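Transcriptional activator TenA-1 (Sulfolobus solfataricus P2, PDB 2QZC) is a putative TenA-like thiaminase with the heme oxygenase-like fold, probably acting on thiamin-related pyrimidines. Local coordinates at residues A[45-48]-A[49-52]. Numbering follows the deposited sequence. Where two conformers were deposited one is given.
Sequences LIQD and GKYV. With IMD (imidazole), chain C.
Asp-48 and Tyr-51, one helical turn apart on helix 38-63, meet the same bound imidazole, Asp-48 by its carboxylate and Tyr-51 by a ring face. The imidazole N3 donates to Asp-48 OD1 at 2.7 Å with a nearly straight N-H...O angle of 164°, while its C4 lies 3.5 Å above the plane of the Tyr-51 ring, offset toward the rim. Glu-199 hydrogen-bonds the imidazole too, and Asp-48 OD1 also hydrogen-bonds a glycerol, so this one oxygen takes two partners. Both side chains extend with CG anti to the backbone N (Asp-48 chi1 179°, Tyr-51 chi1 172°), which carries carboxylate and phenol ring to the same ligand.

The i to i+4 backbone bonds of the helix keep Asp-48 and Tyr-51 about one turn apart. Tyr-51 N reaches Gln-47 O at 2.9 Å, and Val-52 N reaches Asp-48 O at 2.9 Å. Gly-49 N donates to Leu-45 O at 2.9 Å. On another side of the helix, Gln-47 uses its amide both ways, accepting from Asn-112 and Asn-109 and donating to Gly-107; Lys-50 bends at its far end so that NZ binds the carbonyls of Thr-106 and Ile-103. Tyr-115 meets the Tyr-51 ring.

Though both ligands probably come from the crystallisation liquor, two carboxylates and an aromatic face around a flat nitrogen heterocycle are consistent with the pyrimidine-binding pocket of TenA proteins.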
loop_
_atom_site.group_PDB
_atom_site.type_symbol
_atom_site.label_atom_id
_atom_site.label_comp_id
_atom_site.label_asym_id
_atom_site.label_seq_id
_atom_site.Cartn_x
_atom_site.Cartn_y
_atom_site.Cartn_z
ATOM N N LEU A 45 -18.702 -13.526 9.134
ATOM C CA LEU A 45 -17.637 -13.640 8.133
ATOM C C LEU A 45 -17.920 -12.829 6.887
ATOM O O LEU A 45 -16.973 -12.260 6.274
ATOM C CB LEU A 45 -17.378 -15.084 7.703
ATOM C CG LEU A 45 -16.488 -15.882 8.626
ATOM C CD1 LEU A 45 -16.332 -17.274 7.964
ATOM C CD2 LEU A 45 -15.091 -15.234 8.927
ATOM N N ILE A 46 -19.182 -12.762 6.488
ATOM C CA ILE A 46 -19.559 -11.970 5.328
ATOM C C ILE A 46 -19.344 -10.482 5.631
ATOM O O ILE A 46 -18.680 -9.763 4.860
ATOM C CB ILE A 46 -20.987 -12.249 4.895
ATOM C CG1 ILE A 46 -21.129 -13.701 4.386
ATOM C CG2 ILE A 46 -21.437 -11.268 3.806
ATOM C CD1 ILE A 46 -22.633 -14.137 4.278
ATOM N N GLN A 47 -19.798 -10.027 6.804
ATOM C CA GLN A 47 -19.543 -8.625 7.181
ATOM C C GLN A 47 -18.053 -8.343 7.301
ATOM O O GLN A 47 -17.578 -7.271 6.886
ATOM C CB GLN A 47 -20.246 -8.265 8.507
ATOM C CG GLN A 47 -21.749 -8.216 8.387
ATOM C CD GLN A 47 -22.263 -7.245 7.358
ATOM O OE1 GLN A 47 -21.988 -6.038 7.443
ATOM N NE2 GLN A 47 -22.971 -7.765 6.328
ATOM N N ASP A 48 -17.294 -9.272 7.879
ATOM C CA ASP A 48 -15.854 -9.096 7.998
ATOM C C ASP A 48 -15.184 -9.030 6.619
ATOM O O ASP A 48 -14.234 -8.250 6.433
ATOM C CB ASP A 48 -15.254 -10.204 8.875
ATOM C CG ASP A 48 -13.775 -10.100 9.021
ATOM O OD1 ASP A 48 -13.330 -9.142 9.666
ATOM O OD2 ASP A 48 -13.070 -10.987 8.490
ATOM N N GLY A 49 -15.687 -9.791 5.652
ATOM C CA GLY A 49 -15.164 -9.755 4.266
ATOM C C GLY A 49 -15.303 -8.376 3.636
ATOM O O GLY A 49 -14.425 -7.914 2.880
ATOM N N LYS A 50 -16.403 -7.701 3.948
ATOM C CA LYS A 50 -16.636 -6.328 3.468
ATOM C C LYS A 50 -15.721 -5.369 4.217
ATOM O O LYS A 50 -15.074 -4.502 3.617
ATOM C CB LYS A 50 -18.089 -5.923 3.662
ATOM C CG LYS A 50 -19.102 -6.824 2.926
ATOM C CD LYS A 50 -20.497 -6.245 2.926
ATOM C CE LYS A 50 -20.699 -5.108 1.951
ATOM N NZ LYS A 50 -20.591 -5.566 0.526
ATOM N N TYR A 51 -15.694 -5.487 5.538
ATOM C CA TYR A 51 -14.880 -4.638 6.368
ATOM C C TYR A 51 -13.397 -4.642 5.984
ATOM O O TYR A 51 -12.742 -3.583 5.870
ATOM C CB TYR A 51 -15.021 -5.056 7.867
ATOM C CG TYR A 51 -14.087 -4.373 8.798
ATOM C CD1 TYR A 51 -14.433 -3.164 9.396
ATOM C CD2 TYR A 51 -12.812 -4.917 9.105
ATOM C CE1 TYR A 51 -13.541 -2.506 10.261
ATOM C CE2 TYR A 51 -11.958 -4.278 9.958
ATOM C CZ TYR A 51 -12.323 -3.057 10.552
ATOM O OH TYR A 51 -11.508 -2.351 11.451
ATOM N N VAL A 52 -12.835 -5.839 5.830
ATOM C CA VAL A 52 -11.380 -5.979 5.573
ATOM C C VAL A 52 -10.959 -5.288 4.298
ATOM O O VAL A 52 -9.881 -4.667 4.248
ATOM C CB VAL A 52 -10.925 -7.443 5.571
ATOM C CG1 VAL A 52 -9.496 -7.611 5.005
ATOM C CG2 VAL A 52 -10.996 -7.967 6.990
HETATM N N1 IMD C . -13.132 -5.784 13.161
HETATM C C2 IMD C . -12.521 -6.729 12.483
HETATM N N3 IMD C . -13.391 -7.216 11.617
HETATM C C4 IMD C . -14.539 -6.543 11.726
HETATM C C5 IMD C . -14.382 -5.607 12.716
#